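Local coordinates for D-alanyl-lipoteichoic acid synthetase (Streptococcus pneumoniae, PDB 3BMA), which probably takes part in the D-alanylation of lipoteichoic acid during cell wall biogenesis, as a membrane-associated member of the DltD family, at residues C[297-302]-C[348-353]; C[240-245]-C[301-306]; C[313-318]-C[336-341]. The protein carries 1 engineered substitution. All blocks are in the same frame, centred on the assembly; numbering follows the deposited sequence.

Contact 1: residues C[297-302]-C[348-353]; sequences PPVNKK and DTIHLG
N300 and T349 hold the two loops together through their backbones: N300 N donates to T349 O at 3.1 Å in a nearly straight bond (168° at the hydrogen). This is also where the packing is closest. V299, with CG1 anti to its amide nitrogen (chi1 171°), lays that methyl 3.4 Å from T349 O, so the same carbonyl is met by an N-H and by a methyl group. Further along, L352 reaches in with one branch. Its CD1 lies 3.8 Å from P297 CB and equally close to P298 CD, touching both prolines while its side chain runs roughly perpendicular to that of P298. M346 packs on this proline-leucine patch as well.

The I350 side is looser. Its CG2 comes only to 4.2 Å from V299 CG2, the end of the side chain leads away, and a water, not a direct bond, joins P298 O to I350 O, donating to both. A glycerol, probably from the crystallisation liquor, lies about 4 Å from the I350 side chain. N300 turns its amide elsewhere, with OD1 capping W303 N at the start of helix 301-307 and ND2 bonded to M242 O.

Behind the contact, D348 OD1 accepts from I350 N, an Asx turn, and from H351 N, which extends it to an Asx motif. H351 ND1 donates a hydrogen bond to the syn lone pair of D348 OD2 at 3.1 Å, in the imidazole plane. I350 CG1 sits over one face of that ring, and H351 also packs on S50. The Asp-x-x-His spacing is consistent with the active-site block of SGNH hydrolases, the clan to which DltD belongs.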
ATOM      1  N   PRO C 297      33.183   1.019  36.601  1.00 37.64           N
ATOM      2  CA  PRO C 297      34.434   0.292  36.829  1.00 38.17           C
ATOM      3  C   PRO C 297      35.646   1.214  36.980  1.00 42.16           C
ATOM      4  O   PRO C 297      35.628   2.345  36.476  1.00 39.83           O
ATOM      5  CB  PRO C 297      34.594  -0.551  35.550  1.00 36.79           C
ATOM      6  CG  PRO C 297      33.302  -0.429  34.815  1.00 42.79           C
ATOM      7  CD  PRO C 297      32.751   0.896  35.201  1.00 41.10           C
ATOM      8  N   PRO C 298      36.691   0.746  37.689  1.00 41.85           N
ATOM      9  CA  PRO C 298      37.951   1.470  37.674  1.00 44.75           C
ATOM     10  C   PRO C 298      38.879   1.020  36.541  1.00 48.66           C
ATOM     11  O   PRO C 298      38.606   0.028  35.856  1.00 46.66           O
ATOM     12  CB  PRO C 298      38.567   1.086  39.015  1.00 41.91           C
ATOM     13  CG  PRO C 298      38.121  -0.318  39.228  1.00 38.75           C
ATOM     14  CD  PRO C 298      36.754  -0.430  38.582  1.00 42.40           C
ATOM     15  N   VAL C 299      39.961   1.766  36.348  1.00 49.66           N
ATOM     16  CA  VAL C 299      41.082   1.312  35.538  1.00 51.62           C
ATOM     17  C   VAL C 299      42.120   0.776  36.530  1.00 49.95           C
ATOM     18  O   VAL C 299      42.174   1.236  37.672  1.00 51.22           O
ATOM     19  CB  VAL C 299      41.634   2.461  34.639  1.00 48.44           C
ATOM     20  CG1 VAL C 299      42.933   2.077  33.941  1.00 51.99           C
ATOM     21  CG2 VAL C 299      40.603   2.854  33.595  1.00 55.10           C
ATOM     22  N   ASN C 300      42.881  -0.236  36.114  1.00 50.93           N
ATOM     23  CA  ASN C 300      44.039  -0.735  36.860  1.00 50.93           C
ATOM     24  C   ASN C 300      44.969   0.432  37.226  1.00 52.12           C
ATOM     25  O   ASN C 300      45.453   1.142  36.340  1.00 54.40           O
ATOM     26  CB  ASN C 300      44.761  -1.794  36.011  1.00 48.67           C
ATOM     27  CG  ASN C 300      45.793  -2.598  36.792  1.00 43.14           C
ATOM     28  OD1 ASN C 300      46.742  -2.052  37.352  1.00 45.06           O
ATOM     29  ND2 ASN C 300      45.630  -3.917  36.793  1.00 42.66           N
ATOM     30  N   LYS C 301      45.182   0.635  38.529  1.00 55.52           N
ATOM     31  CA  LYS C 301      45.961   1.777  39.040  1.00 55.60           C
ATOM     32  C   LYS C 301      47.446   1.675  38.700  1.00 52.89           C
ATOM     33  O   LYS C 301      48.080   2.686  38.376  1.00 49.82           O
ATOM     34  CB  LYS C 301      45.760   1.944  40.552  1.00 55.14           C
ATOM     35  CG  LYS C 301      46.420   3.187  41.165  1.00 58.82           C
ATOM     36  CD  LYS C 301      46.002   3.406  42.616  1.00 60.64           C
ATOM     37  CE  LYS C 301      44.949   4.507  42.756  1.00 70.33           C
ATOM     38  NZ  LYS C 301      43.640   4.190  42.109  1.00 68.90           N
ATOM     39  N   LYS C 302      47.980   0.454  38.761  1.00 53.14           N
ATOM     40  CA  LYS C 302      49.377   0.210  38.404  0.50 56.61           C
ATOM     41  C   LYS C 302      49.613   0.427  36.913  1.00 58.85           C
ATOM     42  O   LYS C 302      50.710   0.823  36.505  1.00 60.57           O
ATOM     43  CB  LYS C 302      49.829  -1.189  38.833  0.50 57.26           C
ATOM     44  CG  LYS C 302      50.179  -1.288  40.312  0.50 59.45           C
ATOM     45  CD  LYS C 302      50.925  -2.571  40.638  0.50 59.77           C
ATOM     46  CE  LYS C 302      51.240  -2.656  42.123  0.50 62.07           C
ATOM     47  NZ  LYS C 302      51.971  -3.905  42.470  0.50 61.41           N
ATOM     48  N   ASP C 348      41.927  -7.282  33.669  1.00 50.89           N
ATOM     49  CA  ASP C 348      42.920  -6.700  32.770  1.00 49.51           C
ATOM     50  C   ASP C 348      43.136  -5.202  33.043  1.00 49.27           C
ATOM     51  O   ASP C 348      43.304  -4.801  34.192  1.00 52.94           O
ATOM     52  CB  ASP C 348      42.580  -6.991  31.295  1.00 52.03           C
ATOM     53  CG  ASP C 348      41.120  -6.725  30.944  1.00 58.37           C
ATOM     54  OD1 ASP C 348      40.631  -5.598  31.180  1.00 54.60           O
ATOM     55  OD2 ASP C 348      40.471  -7.647  30.399  1.00 61.74           O
ATOM     56  N   THR C 349      43.146  -4.388  31.994  1.00 47.15           N
ATOM     57  CA  THR C 349      43.354  -2.950  32.135  1.00 47.70           C
ATOM     58  C   THR C 349      42.077  -2.195  32.531  1.00 48.74           C
ATOM     59  O   THR C 349      42.138  -1.195  33.252  1.00 48.26           O
ATOM     60  CB  THR C 349      43.980  -2.327  30.846  1.00 48.90           C
ATOM     61  OG1 THR C 349      43.970  -0.899  30.939  1.00 62.57           O
ATOM     62  CG2 THR C 349      43.213  -2.732  29.590  1.00 46.36           C
ATOM     63  N   ILE C 350      40.927  -2.679  32.061  1.00 44.41           N
ATOM     64  CA  ILE C 350      39.675  -1.926  32.158  1.00 42.99           C
ATOM     65  C   ILE C 350      38.473  -2.740  32.646  1.00 39.33           C
ATOM     66  O   ILE C 350      37.441  -2.166  33.005  1.00 31.68           O
ATOM     67  CB  ILE C 350      39.312  -1.240  30.806  1.00 41.77           C
ATOM     68  CG1 ILE C 350      39.415  -2.236  29.641  1.00 44.63           C
ATOM     69  CG2 ILE C 350      40.180   0.009  30.577  1.00 41.50           C
ATOM     70  CD1 ILE C 350      38.787  -1.756  28.347  1.00 46.29           C
ATOM     71  N   HIS C 351      38.610  -4.064  32.668  1.00 38.92           N
ATOM     72  CA  HIS C 351      37.486  -4.944  32.992  1.00 43.55           C
ATOM     73  C   HIS C 351      37.534  -5.514  34.396  1.00 46.14           C
ATOM     74  O   HIS C 351      38.592  -5.942  34.865  1.00 50.66           O
ATOM     75  CB  HIS C 351      37.374  -6.090  31.981  1.00 44.49           C
ATOM     76  CG  HIS C 351      37.139  -5.631  30.576  1.00 48.35           C
ATOM     77  ND1 HIS C 351      37.921  -6.044  29.519  1.00 44.83           N
ATOM     78  CD2 HIS C 351      36.224  -4.777  30.059  1.00 40.83           C
ATOM     79  CE1 HIS C 351      37.491  -5.471  28.410  1.00 48.10           C
ATOM     80  NE2 HIS C 351      36.462  -4.698  28.711  1.00 45.33           N
ATOM     81  N   LEU C 352      36.370  -5.512  35.047  1.00 48.67           N
ATOM     82  CA  LEU C 352      36.159  -6.195  36.323  1.00 46.34           C
ATOM     83  C   LEU C 352      36.402  -7.683  36.164  1.00 38.69           C
ATOM     84  O   LEU C 352      36.084  -8.269  35.128  1.00 37.87           O
ATOM     85  CB  LEU C 352      34.724  -5.983  36.821  1.00 48.06           C
ATOM     86  CG  LEU C 352      34.391  -5.038  37.980  1.00 48.49           C
ATOM     87  CD1 LEU C 352      34.923  -3.636  37.764  1.00 52.97           C
ATOM     88  CD2 LEU C 352      32.882  -4.996  38.189  1.00 52.21           C
ATOM     89  N   GLY C 353      36.967  -8.284  37.201  1.00 37.68           N
ATOM     90  CA  GLY C 353      37.185  -9.716  37.236  1.00 37.59           C
ATOM     91  C   GLY C 353      37.564 -10.165  38.627  1.00 40.95           C
ATOM     92  O   GLY C 353      37.897  -9.339  39.486  1.00 40.20           O
TER
HETATM   93  O   HOH W   1      37.281   0.498  32.973  1.00 37.11           O

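Contact 2: residues C[240-245]-C[301-306]; sequences NEMGME and KKWMDY
The indole of W303 meets two methionine methyls: M242 CE stands at its edge, near the ring plane, and M244 CE approaches it obliquely from the CB end. Elsewhere the indole touches I253, Q264 and T349. The other ring, that of Y306, takes part through its CB alone, 4.2 Å from M242 CE, and its hydroxyl bonds to L257 O. The arrangement is an Asx-turn loop, 240-245, packed against the first turns of helix 301-307.

M242 does most of the work. Its CG lies between the amide nitrogen and the carbonyl carbon (chi1 65°), and a bend at chi3 then folds the methyl onto the helix, where CE is 3.6 Å from K302 O and 3.7 Å from W303 CA. M244, extended beyond CG, runs across the base of the indole and sets CE 3.6 Å from W303 CB; its side chain also meets I253 of helix 246-253. On the solvent side, K302 brings its CB to 3.9 Å from M242 CB; the residue is modelled in two conformers, so the course of its outer chain is doubtful.

No hydrogen bond joins these two segments; the loop is braced within itself by N240, and N300 ND2 binds M242 O. N240 OD1 takes M242 N, tilted somewhat from the carbonyl plane, and also M244 N, which comes in that plane on a lone pair. Its ND2 closes the ring of bonds on M244 O at 2.8 Å: the bond is almost straight (177°) and lies in the N240 amide plane, but reaches M244 O from above its carbonyl plane.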
ATOM      1  N   ASN C 240      53.548 -11.032  35.134  1.00 65.67           N
ATOM      2  CA  ASN C 240      53.690  -9.588  35.331  1.00 65.53           C
ATOM      3  C   ASN C 240      53.492  -9.163  36.786  1.00 68.03           C
ATOM      4  O   ASN C 240      52.884  -9.886  37.578  1.00 66.32           O
ATOM      5  CB  ASN C 240      52.723  -8.821  34.418  1.00 64.17           C
ATOM      6  CG  ASN C 240      51.262  -8.986  34.827  1.00 63.04           C
ATOM      7  OD1 ASN C 240      50.690  -8.111  35.477  1.00 61.80           O
ATOM      8  ND2 ASN C 240      50.658 -10.112  34.449  1.00 51.75           N
ATOM      9  N   GLU C 241      54.005  -7.984  37.129  1.00 72.87           N
ATOM     10  CA  GLU C 241      53.854  -7.443  38.479  1.00 78.68           C
ATOM     11  C   GLU C 241      53.003  -6.165  38.523  1.00 79.13           C
ATOM     12  O   GLU C 241      53.255  -5.262  39.329  1.00 77.77           O
ATOM     13  CB  GLU C 241      55.222  -7.236  39.145  1.00 81.71           C
ATOM     14  CG  GLU C 241      55.868  -8.532  39.641  1.00 88.46           C
ATOM     15  CD  GLU C 241      56.950  -8.301  40.685  1.00 92.51           C
ATOM     16  OE1 GLU C 241      56.929  -9.000  41.723  1.00 87.72           O
ATOM     17  OE2 GLU C 241      57.816  -7.424  40.475  1.00 92.08           O
ATOM     18  N   MET C 242      51.997  -6.105  37.650  1.00 78.06           N
ATOM     19  CA  MET C 242      50.981  -5.047  37.700  1.00 73.53           C
ATOM     20  C   MET C 242      49.551  -5.611  37.778  1.00 70.34           C
ATOM     21  O   MET C 242      48.569  -4.878  37.634  1.00 68.94           O
ATOM     22  CB  MET C 242      51.166  -4.022  36.566  1.00 70.39           C
ATOM     23  CG  MET C 242      50.962  -4.541  35.153  1.00 69.23           C
ATOM     24  SD  MET C 242      51.914  -3.611  33.925  1.00 75.66           S
ATOM     25  CE  MET C 242      51.448  -1.921  34.273  1.00 65.14           C
ATOM     26  N   GLY C 243      49.460  -6.921  38.007  1.00 67.47           N
ATOM     27  CA  GLY C 243      48.212  -7.577  38.400  1.00 65.74           C
ATOM     28  C   GLY C 243      47.275  -8.056  37.306  1.00 64.36           C
ATOM     29  O   GLY C 243      46.137  -8.430  37.591  1.00 68.07           O
ATOM     30  N   MET C 244      47.745  -8.057  36.061  1.00 60.27           N
ATOM     31  CA  MET C 244      46.912  -8.449  34.923  1.00 55.20           C
ATOM     32  C   MET C 244      46.980  -9.943  34.644  1.00 57.15           C
ATOM     33  O   MET C 244      47.925 -10.611  35.061  1.00 60.18           O
ATOM     34  CB  MET C 244      47.320  -7.683  33.671  1.00 49.39           C
ATOM     35  CG  MET C 244      47.109  -6.196  33.767  1.00 50.98           C
ATOM     36  SD  MET C 244      47.815  -5.394  32.333  1.00 55.42           S
ATOM     37  CE  MET C 244      47.935  -3.717  32.917  1.00 51.98           C
ATOM     38  N   GLU C 245      45.976 -10.447  33.925  1.00 60.15           N
ATOM     39  CA  GLU C 245      45.902 -11.853  33.526  1.00 62.18           C
ATOM     40  C   GLU C 245      47.053 -12.218  32.588  1.00 62.43           C
ATOM     41  O   GLU C 245      47.502 -11.381  31.802  1.00 61.56           O
ATOM     42  CB  GLU C 245      44.562 -12.141  32.843  1.00 62.90           C
ATOM     43  CG  GLU C 245      44.152 -13.610  32.856  1.00 74.08           C
ATOM     44  CD  GLU C 245      43.515 -14.069  31.552  1.00 85.21           C
ATOM     45  OE1 GLU C 245      42.918 -13.236  30.832  1.00 89.00           O
ATOM     46  OE2 GLU C 245      43.613 -15.277  31.250  1.00 90.06           O
ATOM     47  N   LYS C 301      45.182   0.635  38.529  1.00 55.52           N
ATOM     48  CA  LYS C 301      45.961   1.777  39.040  1.00 55.60           C
ATOM     49  C   LYS C 301      47.446   1.675  38.700  1.00 52.89           C
ATOM     50  O   LYS C 301      48.080   2.686  38.376  1.00 49.82           O
ATOM     51  CB  LYS C 301      45.760   1.944  40.552  1.00 55.14           C
ATOM     52  CG  LYS C 301      46.420   3.187  41.165  1.00 58.82           C
ATOM     53  CD  LYS C 301      46.002   3.406  42.616  1.00 60.64           C
ATOM     54  CE  LYS C 301      44.949   4.507  42.756  1.00 70.33           C
ATOM     55  NZ  LYS C 301      43.640   4.190  42.109  1.00 68.90           N
ATOM     56  N   LYS C 302      47.980   0.454  38.761  1.00 53.14           N
ATOM     57  CA  LYS C 302      49.377   0.210  38.404  0.50 56.61           C
ATOM     58  C   LYS C 302      49.613   0.427  36.913  1.00 58.85           C
ATOM     59  O   LYS C 302      50.710   0.823  36.505  1.00 60.57           O
ATOM     60  CB  LYS C 302      49.829  -1.189  38.833  0.50 57.26           C
ATOM     61  CG  LYS C 302      50.179  -1.288  40.312  0.50 59.45           C
ATOM     62  CD  LYS C 302      50.925  -2.571  40.638  0.50 59.77           C
ATOM     63  CE  LYS C 302      51.240  -2.656  42.123  0.50 62.07           C
ATOM     64  NZ  LYS C 302      51.971  -3.905  42.470  0.50 61.41           N
ATOM     65  N   TRP C 303      48.575   0.186  36.112  1.00 57.39           N
ATOM     66  CA  TRP C 303      48.605   0.466  34.685  1.00 55.55           C
ATOM     67  C   TRP C 303      48.521   1.962  34.421  1.00 56.83           C
ATOM     68  O   TRP C 303      49.265   2.489  33.594  1.00 60.66           O
ATOM     69  CB  TRP C 303      47.467  -0.260  33.966  1.00 55.26           C
ATOM     70  CG  TRP C 303      47.127   0.311  32.614  1.00 55.21           C
ATOM     71  CD1 TRP C 303      46.002   1.010  32.281  1.00 53.37           C
ATOM     72  CD2 TRP C 303      47.930   0.251  31.424  1.00 60.14           C
ATOM     73  NE1 TRP C 303      46.045   1.379  30.956  1.00 55.25           N
ATOM     74  CE2 TRP C 303      47.217   0.928  30.406  1.00 60.03           C
ATOM     75  CE3 TRP C 303      49.180  -0.310  31.117  1.00 55.72           C
ATOM     76  CZ2 TRP C 303      47.712   1.061  29.102  1.00 56.32           C
ATOM     77  CZ3 TRP C 303      49.671  -0.179  29.821  1.00 53.44           C
ATOM     78  CH2 TRP C 303      48.936   0.503  28.830  1.00 51.94           C
ATOM     79  N   MET C 304      47.615   2.636  35.128  1.00 57.67           N
ATOM     80  CA  MET C 304      47.354   4.054  34.891  1.00 58.86           C
ATOM     81  C   MET C 304      48.488   4.965  35.389  1.00 61.33           C
ATOM     82  O   MET C 304      48.676   6.064  34.866  1.00 63.23           O
ATOM     83  CB  MET C 304      45.956   4.460  35.399  1.00 60.00           C
ATOM     84  CG  MET C 304      45.856   5.116  36.767  1.00 59.66           C
ATOM     85  SD  MET C 304      44.173   5.733  37.056  1.00 54.90           S
ATOM     86  CE  MET C 304      43.363   4.241  37.570  1.00 50.47           C
ATOM     87  N   ASP C 305      49.236   4.490  36.386  1.00 63.66           N
ATOM     88  CA  ASP C 305      50.462   5.150  36.837  1.00 63.63           C
ATOM     89  C   ASP C 305      51.558   5.015  35.785  1.00 61.78           C
ATOM     90  O   ASP C 305      52.314   5.958  35.545  1.00 59.13           O
ATOM     91  CB  ASP C 305      50.948   4.565  38.169  1.00 66.34           C
ATOM     92  CG  ASP C 305      50.106   5.015  39.357  1.00 68.11           C
ATOM     93  OD1 ASP C 305      49.386   6.033  39.250  1.00 61.02           O
ATOM     94  OD2 ASP C 305      50.175   4.345  40.410  1.00 68.25           O
ATOM     95  N   TYR C 306      51.629   3.837  35.163  1.00 61.49           N
ATOM     96  CA  TYR C 306      52.589   3.563  34.094  1.00 60.97           C
ATOM     97  C   TYR C 306      52.259   4.339  32.819  1.00 59.33           C
ATOM     98  O   TYR C 306      53.144   4.948  32.217  1.00 61.36           O
ATOM     99  CB  TYR C 306      52.667   2.059  33.795  1.00 61.54           C
ATOM    100  CG  TYR C 306      53.782   1.682  32.839  1.00 66.93           C
ATOM    101  CD1 TYR C 306      55.095   1.538  33.293  1.00 72.35           C
ATOM    102  CD2 TYR C 306      53.528   1.469  31.481  1.00 67.93           C
ATOM    103  CE1 TYR C 306      56.126   1.194  32.422  1.00 73.24           C
ATOM    104  CE2 TYR C 306      54.555   1.126  30.601  1.00 69.41           C
ATOM    105  CZ  TYR C 306      55.850   0.992  31.079  1.00 70.73           C
ATOM    106  OH  TYR C 306      56.870   0.653  30.222  1.00 64.58           O
TER

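Contact 3: residues C[313-318]-C[336-341]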
ATOM      1  N   MET C 313      41.519  13.488  36.582  1.00 53.01           N
ATOM      2  CA  MET C 313      40.626  13.513  35.422  1.00 47.43           C
ATOM      3  C   MET C 313      39.585  12.408  35.553  1.00 46.30           C
ATOM      4  O   MET C 313      38.396  12.656  35.366  1.00 44.84           O
ATOM      5  CB  MET C 313      41.425  13.351  34.116  1.00 46.84           C
ATOM      6  CG  MET C 313      40.594  13.216  32.813  1.00 43.48           C
ATOM      7  SD  MET C 313      39.973  11.554  32.400  1.00 30.03           S
ATOM      8  CE  MET C 313      41.473  10.579  32.445  1.00 27.06           C
ATOM      9  N   TYR C 314      40.047  11.200  35.879  1.00 41.50           N
ATOM     10  CA  TYR C 314      39.193  10.011  35.944  1.00 42.28           C
ATOM     11  C   TYR C 314      38.029  10.121  36.932  1.00 45.37           C
ATOM     12  O   TYR C 314      36.937   9.624  36.660  1.00 44.44           O
ATOM     13  CB  TYR C 314      40.024   8.758  36.243  1.00 40.25           C
ATOM     14  CG  TYR C 314      39.309   7.465  35.909  1.00 43.19           C
ATOM     15  CD1 TYR C 314      38.698   6.704  36.906  1.00 41.49           C
ATOM     16  CD2 TYR C 314      39.231   7.007  34.594  1.00 42.54           C
ATOM     17  CE1 TYR C 314      38.034   5.520  36.604  1.00 39.88           C
ATOM     18  CE2 TYR C 314      38.568   5.822  34.281  1.00 47.94           C
ATOM     19  CZ  TYR C 314      37.975   5.081  35.293  1.00 45.88           C
ATOM     20  OH  TYR C 314      37.315   3.910  35.000  1.00 45.84           O
ATOM     21  N   GLN C 315      38.261  10.766  38.074  1.00 45.20           N
ATOM     22  CA  GLN C 315      37.196  10.977  39.052  1.00 42.95           C
ATOM     23  C   GLN C 315      36.322  12.171  38.682  1.00 40.17           C
ATOM     24  O   GLN C 315      35.167  12.247  39.095  1.00 39.82           O
ATOM     25  CB  GLN C 315      37.759  11.128  40.469  1.00 48.74           C
ATOM     26  CG  GLN C 315      38.567   9.923  40.974  1.00 56.91           C
ATOM     27  CD  GLN C 315      37.778   8.613  41.013  1.00 61.18           C
ATOM     28  OE1 GLN C 315      36.584   8.592  41.330  1.00 58.62           O
ATOM     29  NE2 GLN C 315      38.458   7.510  40.704  1.00 55.24           N
ATOM     30  N   GLN C 316      36.877  13.092  37.898  1.00 39.20           N
ATOM     31  CA  GLN C 316      36.139  14.256  37.411  1.00 44.71           C
ATOM     32  C   GLN C 316      35.120  13.876  36.330  1.00 41.05           C
ATOM     33  O   GLN C 316      34.090  14.541  36.188  1.00 44.93           O
ATOM     34  CB  GLN C 316      37.107  15.317  36.889  1.00 47.01           C
ATOM     35  CG  GLN C 316      36.575  16.739  36.902  1.00 53.49           C
ATOM     36  CD  GLN C 316      37.553  17.736  36.309  1.00 54.96           C
ATOM     37  OE1 GLN C 316      37.147  18.721  35.685  1.00 65.99           O
ATOM     38  NE2 GLN C 316      38.850  17.486  36.496  1.00 50.18           N
ATOM     39  N   THR C 317      35.416  12.815  35.571  1.00 42.01           N
ATOM     40  CA  THR C 317      34.501  12.277  34.558  0.50 38.78           C
ATOM     41  C   THR C 317      33.413  11.417  35.191  1.00 37.09           C
ATOM     42  O   THR C 317      32.276  11.391  34.722  1.00 33.89           O
ATOM     43  CB  THR C 317      35.245  11.424  33.518  0.50 39.60           C
ATOM     44  OG1 THR C 317      35.792  10.262  34.150  0.50 41.58           O
ATOM     45  CG2 THR C 317      36.360  12.216  32.902  0.50 29.20           C
ATOM     46  N   VAL C 318      33.787  10.699  36.254  1.00 36.15           N
ATOM     47  CA  VAL C 318      32.834   9.912  37.050  1.00 34.04           C
ATOM     48  C   VAL C 318      31.810  10.848  37.705  1.00 34.83           C
ATOM     49  O   VAL C 318      30.614  10.563  37.704  1.00 35.08           O
ATOM     50  CB  VAL C 318      33.546   9.026  38.111  1.00 35.90           C
ATOM     51  CG1 VAL C 318      32.557   8.467  39.134  1.00 32.65           C
ATOM     52  CG2 VAL C 318      34.288   7.882  37.433  1.00 35.11           C
ATOM     53  N   PHE C 336      32.769   1.873  41.548  1.00 38.29           N
ATOM     54  CA  PHE C 336      33.991   1.158  41.910  1.00 36.29           C
ATOM     55  C   PHE C 336      35.236   1.853  41.380  1.00 37.04           C
ATOM     56  O   PHE C 336      36.324   1.295  41.458  1.00 38.51           O
ATOM     57  CB  PHE C 336      33.963  -0.280  41.382  1.00 39.75           C
ATOM     58  CG  PHE C 336      32.797  -1.088  41.867  1.00 47.38           C
ATOM     59  CD1 PHE C 336      32.719  -1.499  43.195  1.00 50.60           C
ATOM     60  CD2 PHE C 336      31.780  -1.451  40.992  1.00 48.05           C
ATOM     61  CE1 PHE C 336      31.637  -2.252  43.646  1.00 47.10           C
ATOM     62  CE2 PHE C 336      30.696  -2.206  41.431  1.00 44.84           C
ATOM     63  CZ  PHE C 336      30.625  -2.606  42.762  1.00 46.40           C
ATOM     64  N   SER C 337      35.072   3.075  40.872  1.00 32.71           N
ATOM     65  CA  SER C 337      36.146   3.829  40.221  1.00 36.33           C
ATOM     66  C   SER C 337      37.376   4.142  41.086  1.00 41.17           C
ATOM     67  O   SER C 337      38.445   4.450  40.553  1.00 47.85           O
ATOM     68  CB  SER C 337      35.594   5.133  39.648  1.00 33.78           C
ATOM     69  OG  SER C 337      35.293   6.044  40.689  1.00 36.10           O
ATOM     70  N   LYS C 338      37.222   4.083  42.408  1.00 43.63           N
ATOM     71  CA  LYS C 338      38.345   4.290  43.333  1.00 44.01           C
ATOM     72  C   LYS C 338      38.985   2.973  43.801  1.00 39.05           C
ATOM     73  O   LYS C 338      39.927   2.984  44.597  1.00 42.92           O
ATOM     74  CB  LYS C 338      37.911   5.138  44.538  1.00 42.11           C
ATOM     75  CG  LYS C 338      37.691   6.616  44.228  1.00 42.80           C
ATOM     76  CD  LYS C 338      37.147   7.357  45.446  1.00 45.75           C
ATOM     77  CE  LYS C 338      36.959   8.842  45.170  1.00 48.14           C
ATOM     78  NZ  LYS C 338      36.026   9.465  46.156  1.00 41.90           N
ATOM     79  N   ASP C 339      38.487   1.848  43.290  1.00 41.54           N
ATOM     80  CA  ASP C 339      38.973   0.521  43.698  1.00 38.32           C
ATOM     81  C   ASP C 339      39.980  -0.084  42.720  1.00 38.03           C
ATOM     82  O   ASP C 339      40.119  -1.307  42.648  1.00 40.15           O
ATOM     83  CB  ASP C 339      37.803  -0.454  43.889  1.00 40.20           C
ATOM     84  CG  ASP C 339      36.718   0.090  44.803  1.00 40.93           C
ATOM     85  OD1 ASP C 339      37.011   0.961  45.649  1.00 49.86           O
ATOM     86  OD2 ASP C 339      35.564  -0.368  44.680  1.00 47.46           O
ATOM     87  N   GLY C 340      40.684   0.772  41.983  1.00 39.47           N
ATOM     88  CA  GLY C 340      41.602   0.322  40.935  1.00 43.22           C
ATOM     89  C   GLY C 340      42.903  -0.280  41.425  1.00 45.80           C
ATOM     90  O   GLY C 340      43.491  -1.130  40.746  1.00 35.97           O
ATOM     91  N   GLY C 341      43.344   0.162  42.604  1.00 47.77           N
ATOM     92  CA  GLY C 341      44.604  -0.286  43.201  1.00 50.81           C
ATOM     93  C   GLY C 341      44.493  -1.525  44.069  1.00 55.15           C
ATOM     94  O   GLY C 341      45.459  -1.921  44.726  1.00 58.52           O
TER
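Q315 turns its amide so that both ends face S337: OE1 is turned to the hydroxyl and NE2 to the main chain. OE1 lies 2.9 Å from S337 OG, while NE2 donates to S337 O at 3.1 Å in a weak, bent bond (141°). The first of these is not settled, because the serine has a single proton and D335 OD2 is also bonded to OG. The torsions chi1 and chi2, both near -59°, bend the glutamine chain and present its amide to the turn.

S337 points its CB toward the helix and is met there from several directions. V318 brings CG2 to 3.8 Å from S337 CB, and Y314 brings CE1 to 3.9 Å from the same atom, approaching obliquely. The serine therefore sits against an aliphatic branch and a ring, with the glutamine amide beside them. Q315 NE2 in turn lies in plane at the edge of the Y314 ring, so the tyrosine and the amide pack against one another as well as against the serine.

K338 closes the more exposed side. Its extended chain crosses the glutamine obliquely; CG lies 3.7 Å from Q315 OE1 and CE nearly as close, so the methylenes pack against the amide oxygen.

The backbone from F336 to D339 forms a type I turn, closed by D339 N on F336 O at 2.9 Å. It follows strand 333-335, at one edge of the parallel sheet. Helix 311-326 belongs to the crossover that connects strand 291-296 to that strand; V318 packs on I296, F336 bonds through its backbone to I296, and Y314 sends its hydroxyl to P297 O just beyond strand 291-296.

How the contacts relate
Going from the N terminus, loop 240-245 waits some 55 residues until contact 2 closes on helix 301-307. Contact 1 has already opened at 297, just after strand 291-296, so the two share K301 and K302 and overlap along the chain. Contact 3 then opens on helix 311-326 and closes early, at 336-341; it lies wholly within the longer excursion that contact 1 ends at 348-353, before helix 355-369. Together they tie the end of the sheet, strands 291-296 and 333-335, to both crossover helices and to the loop ahead of helix 246-253. T349 beside W303, and K301 beside G340 and G341, join the neighbouring patches.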